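Local structure of DyP2 (Amycolatopsis sp. ATCC 39116, 4G2C) at residues 305-310 with 452-457; 345-350 with 431-436. The protein is a haem-dependent dye-decolourising peroxidase from a lignin-reactive bacterium, probably oxidising dyes and other substrates, with a manganese(II) ion bound in the crystal. All blocks are in the same frame, centred on the assembly; numbering follows the deposited sequence.

Contact 1: 305-310 with 452-457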
loop_
_atom_site.group_PDB
_atom_site.type_symbol
_atom_site.label_atom_id
_atom_site.label_comp_id
_atom_site.label_asym_id
_atom_site.label_seq_id
_atom_site.Cartn_x
_atom_site.Cartn_y
_atom_site.Cartn_z
ATOM N N GLY A 305 -20.450 7.755 -0.237
ATOM C CA GLY A 305 -19.021 7.632 -0.446
ATOM C C GLY A 305 -18.419 6.711 0.594
ATOM O O GLY A 305 -17.603 5.846 0.273
ATOM N N ALA A 306 -18.811 6.915 1.846
ATOM C CA ALA A 306 -18.407 6.046 2.947
ATOM C C ALA A 306 -18.747 4.583 2.659
ATOM O O ALA A 306 -18.003 3.683 3.049
ATOM C CB ALA A 306 -19.075 6.502 4.238
ATOM N N MET A 307 -19.863 4.336 1.977
ATOM C CA MET A 307 -20.265 2.955 1.682
ATOM C C MET A 307 -19.309 2.286 0.710
ATOM O O MET A 307 -19.134 1.066 0.749
ATOM C CB MET A 307 -21.688 2.886 1.115
ATOM C CG MET A 307 -22.807 3.124 2.114
ATOM S SD MET A 307 -24.436 3.240 1.295
ATOM C CE MET A 307 -25.434 3.910 2.627
ATOM N N LEU A 308 -18.700 3.079 -0.169
ATOM C CA LEU A 308 -17.778 2.555 -1.168
ATOM C C LEU A 308 -16.422 2.257 -0.535
ATOM O O LEU A 308 -15.742 1.301 -0.902
ATOM C CB LEU A 308 -17.574 3.568 -2.308
ATOM C CG LEU A 308 -18.837 4.048 -3.023
ATOM C CD1 LEU A 308 -18.517 5.148 -4.065
ATOM C CD2 LEU A 308 -19.534 2.863 -3.643
ATOM N N VAL A 309 -16.028 3.102 0.405
ATOM C CA VAL A 309 -14.702 3.014 0.991
ATOM C C VAL A 309 -14.692 2.276 2.349
ATOM O O VAL A 309 -13.787 1.499 2.624
ATOM C CB VAL A 309 -14.111 4.420 1.130
ATOM C CG1 VAL A 309 -12.845 4.380 1.974
ATOM C CG2 VAL A 309 -13.844 4.994 -0.272
ATOM N N GLY A 310 -15.714 2.515 3.172
ATOM C CA GLY A 310 -15.792 1.909 4.486
ATOM C C GLY A 310 -15.433 2.919 5.551
ATOM O O GLY A 310 -15.486 2.636 6.749
ATOM N N GLN A 452 -25.042 -3.634 -6.846
ATOM C CA GLN A 452 -24.882 -4.199 -5.511
ATOM C C GLN A 452 -26.004 -3.752 -4.571
ATOM O O GLN A 452 -26.825 -2.898 -4.922
ATOM C CB GLN A 452 -23.511 -3.811 -4.936
ATOM C CG GLN A 452 -22.362 -4.407 -5.735
ATOM C CD GLN A 452 -21.000 -3.840 -5.367
ATOM O OE1 GLN A 452 -20.715 -2.648 -5.581
ATOM N NE2 GLN A 452 -20.147 -4.696 -4.806
ATOM N N LYS A 453 -26.039 -4.343 -3.382
ATOM C CA LYS A 453 -27.047 -4.003 -2.390
ATOM C C LYS A 453 -26.468 -3.183 -1.257
ATOM O O LYS A 453 -25.337 -3.408 -0.830
ATOM C CB LYS A 453 -27.724 -5.258 -1.852
ATOM C CG LYS A 453 -28.762 -5.796 -2.836
ATOM C CD LYS A 453 -29.178 -7.229 -2.535
ATOM C CE LYS A 453 -29.915 -7.817 -3.733
ATOM N NZ LYS A 453 -30.319 -9.228 -3.498
ATOM N N TYR A 454 -27.262 -2.235 -0.777
ATOM C CA TYR A 454 -26.841 -1.305 0.257
ATOM C C TYR A 454 -27.976 -1.184 1.261
ATOM O O TYR A 454 -29.110 -1.528 0.957
ATOM C CB TYR A 454 -26.542 0.074 -0.359
ATOM C CG TYR A 454 -25.584 0.034 -1.532
ATOM C CD1 TYR A 454 -25.998 -0.424 -2.780
ATOM C CD2 TYR A 454 -24.265 0.456 -1.395
ATOM C CE1 TYR A 454 -25.133 -0.460 -3.852
ATOM C CE2 TYR A 454 -23.390 0.418 -2.465
ATOM C CZ TYR A 454 -23.824 -0.041 -3.688
ATOM O OH TYR A 454 -22.950 -0.067 -4.754
ATOM N N ALA A 455 -27.665 -0.704 2.456
ATOM C CA ALA A 455 -28.676 -0.409 3.457
ATOM C C ALA A 455 -28.839 1.093 3.480
ATOM O O ALA A 455 -27.957 1.798 3.952
ATOM C CB ALA A 455 -28.244 -0.917 4.827
ATOM N N PRO A 456 -29.967 1.593 2.956
ATOM C CA PRO A 456 -30.175 3.041 2.896
ATOM C C PRO A 456 -30.147 3.660 4.289
ATOM O O PRO A 456 -29.698 4.791 4.443
ATOM C CB PRO A 456 -31.582 3.171 2.293
ATOM C CG PRO A 456 -31.848 1.864 1.627
ATOM C CD PRO A 456 -31.133 0.846 2.455
ATOM N N GLU A 457 -30.613 2.912 5.290
ATOM C CA GLU A 457 -30.720 3.424 6.656
ATOM C C GLU A 457 -29.717 2.761 7.626
ATOM O O GLU A 457 -29.821 1.561 7.918
ATOM C CB GLU A 457 -32.155 3.261 7.154
ATOM C CG GLU A 457 -32.320 3.533 8.624
ATOM C CD GLU A 457 -33.776 3.701 9.031
ATOM O OE1 GLU A 457 -34.652 2.977 8.495
ATOM O OE2 GLU A 457 -34.039 4.571 9.889
#
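Met307 reaches out from its helix and brings SD obliquely to the CB-CD2 corner of Tyr454, the sulfur standing 3.9 Å from ring atom CD2 of that tyrosine. The sulfur lies 5.1 Å from the ring centroid and 67° off the ring normal, an oblique Met-aromatic contact. Extended beyond CG (chi2 172°, chi3 -167°), the methionine reaches from the helix to the strand and carries its terminal methyl away from the ring to the backbone, where Met307 CE meets the carbonyl Ala455 O at 3.5 Å. No hydrogen bond joins the two segments, and the contact rests on the packing of two buried side chains against each other. The helix ends at Val309, one of the residues that touch the haem. Helix 303-309 lies between the haem pocket and a two-stranded antiparallel pair, 453-454 with 464-465, in which Tyr454 and Ala464 are joined by a backbone hydrogen bond. Helix 280-293 adjoins both segments, its Leu290 touching Leu308 and Tyr454.

Contact 2: 345-350 with 431-436. With HEM (protoporphyrin IX containing Fe), chain C; ACT (acetate ion), chain I; ACT (acetate ion), chain J.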
loop_
_atom_site.group_PDB
_atom_site.type_symbol
_atom_site.label_atom_id
_atom_site.label_comp_id
_atom_site.label_asym_id
_atom_site.label_seq_id
_atom_site.Cartn_x
_atom_site.Cartn_y
_atom_site.Cartn_z
ATOM N N CYS A 345 -21.476 -0.814 7.843
ATOM C CA CYS A 345 -20.510 -0.894 6.751
ATOM C C CYS A 345 -20.860 -2.080 5.864
ATOM O O CYS A 345 -20.892 -3.224 6.334
ATOM C CB CYS A 345 -19.086 -1.058 7.274
ATOM S SG CYS A 345 -17.842 -1.073 5.940
ATOM N N PRO A 346 -21.125 -1.814 4.576
ATOM C CA PRO A 346 -21.513 -2.856 3.618
ATOM C C PRO A 346 -20.379 -3.867 3.450
ATOM O O PRO A 346 -19.219 -3.487 3.573
ATOM C CB PRO A 346 -21.722 -2.079 2.306
ATOM C CG PRO A 346 -21.760 -0.609 2.701
ATOM C CD PRO A 346 -20.925 -0.506 3.927
ATOM N N PHE A 347 -20.712 -5.125 3.169
ATOM C CA PHE A 347 -19.704 -6.182 3.002
ATOM C C PHE A 347 -18.673 -5.825 1.943
ATOM O O PHE A 347 -17.488 -6.165 2.054
ATOM C CB PHE A 347 -20.375 -7.504 2.623
ATOM C CG PHE A 347 -21.284 -8.055 3.692
ATOM C CD1 PHE A 347 -20.754 -8.609 4.855
ATOM C CD2 PHE A 347 -22.665 -8.042 3.526
ATOM C CE1 PHE A 347 -21.587 -9.113 5.845
ATOM C CE2 PHE A 347 -23.496 -8.541 4.507
ATOM C CZ PHE A 347 -22.956 -9.082 5.669
ATOM N N HIS A 348 -19.131 -5.139 0.903
ATOM C CA HIS A 348 -18.274 -4.848 -0.236
ATOM C C HIS A 348 -17.522 -3.520 -0.153
ATOM O O HIS A 348 -16.844 -3.155 -1.116
ATOM C CB HIS A 348 -19.085 -4.907 -1.533
ATOM C CG HIS A 348 -20.456 -4.325 -1.404
ATOM N ND1 HIS A 348 -20.678 -2.977 -1.220
ATOM C CD2 HIS A 348 -21.676 -4.914 -1.400
ATOM C CE1 HIS A 348 -21.979 -2.759 -1.127
ATOM N NE2 HIS A 348 -22.605 -3.918 -1.225
ATOM N N ALA A 349 -17.644 -2.790 0.961
ATOM C CA ALA A 349 -16.844 -1.570 1.130
ATOM C C ALA A 349 -15.355 -1.923 1.016
ATOM O O ALA A 349 -14.946 -3.020 1.399
ATOM C CB ALA A 349 -17.146 -0.882 2.463
ATOM N N HIS A 350 -14.549 -1.006 0.491
ATOM C CA HIS A 350 -13.142 -1.304 0.177
ATOM C C HIS A 350 -12.333 -1.924 1.336
ATOM O O HIS A 350 -11.684 -2.966 1.169
ATOM C CB HIS A 350 -12.455 -0.038 -0.342
ATOM C CG HIS A 350 -10.976 -0.178 -0.586
ATOM N ND1 HIS A 350 -10.432 -1.116 -1.440
ATOM C CD2 HIS A 350 -9.932 0.553 -0.121
ATOM C CE1 HIS A 350 -9.117 -0.984 -1.462
ATOM N NE2 HIS A 350 -8.790 0.033 -0.682
ATOM N N PHE A 431 -18.084 -13.612 3.128
ATOM C CA PHE A 431 -19.317 -14.410 3.149
ATOM C C PHE A 431 -20.361 -13.761 4.029
ATOM O O PHE A 431 -20.168 -13.654 5.238
ATOM C CB PHE A 431 -19.042 -15.818 3.668
ATOM C CG PHE A 431 -18.134 -16.623 2.786
ATOM C CD1 PHE A 431 -17.711 -16.125 1.569
ATOM C CD2 PHE A 431 -17.729 -17.883 3.166
ATOM C CE1 PHE A 431 -16.876 -16.870 0.746
ATOM C CE2 PHE A 431 -16.893 -18.641 2.348
ATOM C CZ PHE A 431 -16.470 -18.134 1.134
ATOM N N PRO A 432 -21.469 -13.298 3.437
ATOM C CA PRO A 432 -22.518 -12.770 4.323
ATOM C C PRO A 432 -23.242 -13.936 4.983
ATOM O O PRO A 432 -23.242 -15.036 4.423
ATOM C CB PRO A 432 -23.468 -12.028 3.371
ATOM C CG PRO A 432 -22.778 -12.020 2.009
ATOM C CD PRO A 432 -21.794 -13.141 2.010
ATOM N N PRO A 433 -23.844 -13.709 6.159
ATOM C CA PRO A 433 -24.589 -14.792 6.825
ATOM C C PRO A 433 -25.705 -15.395 5.950
ATOM O O PRO A 433 -25.994 -16.571 6.112
ATOM C CB PRO A 433 -25.176 -14.118 8.083
ATOM C CG PRO A 433 -24.277 -12.931 8.339
ATOM C CD PRO A 433 -23.831 -12.462 6.952
ATOM N N ASP A 434 -26.303 -14.621 5.042
ATOM C CA ASP A 434 -27.349 -15.163 4.171
ATOM C C ASP A 434 -26.819 -15.928 2.931
ATOM O O ASP A 434 -27.598 -16.414 2.105
ATOM C CB ASP A 434 -28.421 -14.105 3.821
ATOM C CG ASP A 434 -27.961 -13.090 2.776
ATOM O OD1 ASP A 434 -26.828 -13.208 2.252
ATOM O OD2 ASP A 434 -28.763 -12.170 2.460
ATOM N N GLY A 435 -25.497 -16.056 2.822
ATOM C CA GLY A 435 -24.896 -16.826 1.741
ATOM C C GLY A 435 -24.902 -16.161 0.369
ATOM O O GLY A 435 -24.518 -16.791 -0.626
ATOM N N SER A 436 -25.335 -14.900 0.305
ATOM C CA SER A 436 -25.371 -14.165 -0.969
ATOM C C SER A 436 -23.984 -13.626 -1.388
ATOM O O SER A 436 -23.015 -13.684 -0.624
ATOM C CB SER A 436 -26.395 -13.018 -0.921
ATOM O OG SER A 436 -25.972 -11.998 -0.040
HETATM C CHA HEM C . -7.265 1.061 3.154
HETATM C CHB HEM C . -7.967 3.775 -0.818
HETATM C CHC HEM C . -5.613 0.510 -3.538
HETATM C CHD HEM C . -5.622 -2.514 0.241
HETATM C C1A HEM C . -7.646 2.088 2.324
HETATM C C2A HEM C . -8.324 3.297 2.745
HETATM C C3A HEM C . -8.509 4.041 1.647
HETATM C C4A HEM C . -7.958 3.336 0.503
HETATM C CMA HEM C . -9.191 5.418 1.585
HETATM C CAA HEM C . -8.735 3.628 4.207
HETATM C CBA HEM C . -7.544 4.253 4.941
HETATM C CGA HEM C . -6.628 3.205 5.531
HETATM O O1A HEM C . -7.089 2.331 6.288
HETATM O O2A HEM C . -5.411 3.231 5.253
HETATM C C1B HEM C . -7.406 3.144 -1.919
HETATM C C2B HEM C . -7.358 3.627 -3.298
HETATM C C3B HEM C . -6.701 2.710 -4.035
HETATM C C4B HEM C . -6.297 1.636 -3.160
HETATM C CMB HEM C . -7.986 4.953 -3.799
HETATM C CAB HEM C . -6.354 2.728 -5.540
HETATM C CBB HEM C . -6.337 3.873 -6.227
HETATM C C1C HEM C . -5.483 -0.624 -2.768
HETATM C C2C HEM C . -5.039 -1.927 -3.237
HETATM C C3C HEM C . -5.028 -2.755 -2.179
HETATM C C4C HEM C . -5.468 -2.003 -1.021
HETATM C CMC HEM C . -4.616 -2.273 -4.693
HETATM C CAC HEM C . -4.667 -4.260 -2.164
HETATM C CBC HEM C . -4.706 -5.000 -3.283
HETATM C C1D HEM C . -6.005 -1.825 1.372
HETATM C C2D HEM C . -5.923 -2.357 2.706
HETATM C C3D HEM C . -6.419 -1.226 3.594
HETATM C C4D HEM C . -6.766 -0.144 2.727
HETATM C CMD HEM C . -5.424 -3.751 3.123
HETATM C CAD HEM C . -6.576 -1.227 5.102
HETATM C CBD HEM C . -7.824 -2.052 5.344
HETATM C CGD HEM C . -7.899 -2.185 6.840
HETATM O O1D HEM C . -6.910 -2.688 7.434
HETATM O O2D HEM C . -8.929 -1.738 7.414
HETATM N NA HEM C . -7.431 2.147 0.967
HETATM N NB HEM C . -6.744 1.932 -1.886
HETATM N NC HEM C . -5.738 -0.708 -1.408
HETATM N ND HEM C . -6.504 -0.528 1.432
HETATM FE FE HEM C . -6.796 0.699 -0.297
HETATM C C ACT I . -24.822 -4.445 2.440
HETATM O O ACT I . -25.943 -4.993 2.646
HETATM O OXT ACT I . -23.768 -5.147 2.466
HETATM C CH3 ACT I . -24.731 -2.972 2.173
HETATM C C ACT J . -25.193 -8.414 0.320
HETATM O O ACT J . -24.491 -7.365 0.191
HETATM O OXT ACT J . -24.902 -9.393 -0.413
HETATM C CH3 ACT J . -26.331 -8.512 1.297
#
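Phe347 projects from the type I turn Pro346-Ala349 onto a second type I turn, Pro432-Gly435, where it meets two consecutive prolines in a proline-aromatic contact. Pro432 CB sits over one face of the ring, displaced toward the rim, 3.9 Å from the Phe347 centroid and 23° off its normal, a CH-pi geometry. Pro433 approaches obliquely at the far end of the same ring, its CD 3.7 Å from Phe347 CZ. The phenylalanine has CG beside its backbone N and anti to the carbonyl carbon (chi1 -64°), which carries the ring away from the haem and out to the prolines. With an alanine here the ring is gone, and Pro432 CB would probably lose the aromatic face it packs on and Pro433 CD its neighbour CZ, leaving the two turns without their side-chain bridge.

Two acetates, probably from the crystallisation liquor, lie beside this bridge. Phe347 N donates to OXT of the chain I acetate at 3.1 Å, a fairly straight bond, while O of the chain J acetate lies at the ring edge, near its plane. In the second turn Asp434 OD1 accepts from Ser436 N at 3.0 Å, closing an Asx turn; the NH comes from above the carboxylate plane.

The other end of 345-350 enters the haem pocket. Ala349 is the N-cap of helix 350-354, and His350, with CG anti to its own N (chi1 175°), directs its imidazole at the porphyrin as the proximal ligand. Asp441 OD2 holds His350 ND1 on the side remote from the metal, an arrangement likely to make the imidazole more electron-donating, as in other haem peroxidases. His350 NE2 binds the haem iron at 2.1 Å.

The two contacts lie about 11 Å apart between centres and touch each other through segments 305-310, 452-457 and 345-350, on the proximal side of the haem. Contact 1 is buried and joins a helix to a short strand by sulfur and hydrocarbon packing; contact 2 joins two type I turns in loops, and its ring-proline packing runs from a buried Pro432 to an exposed Pro433. Bonds join the two: Leu308 O lies 2.9 Å from His350 N, a probable hydrogen bond between helices 303-309 and 350-354, and His348 bonds to Lys453 O while its ring meets Tyr454 edge-to-face. Segments 305-310 and 345-350 each supply a haem-pocket residue, Val309 and His350, whereas 431-436 lies farther toward the surface.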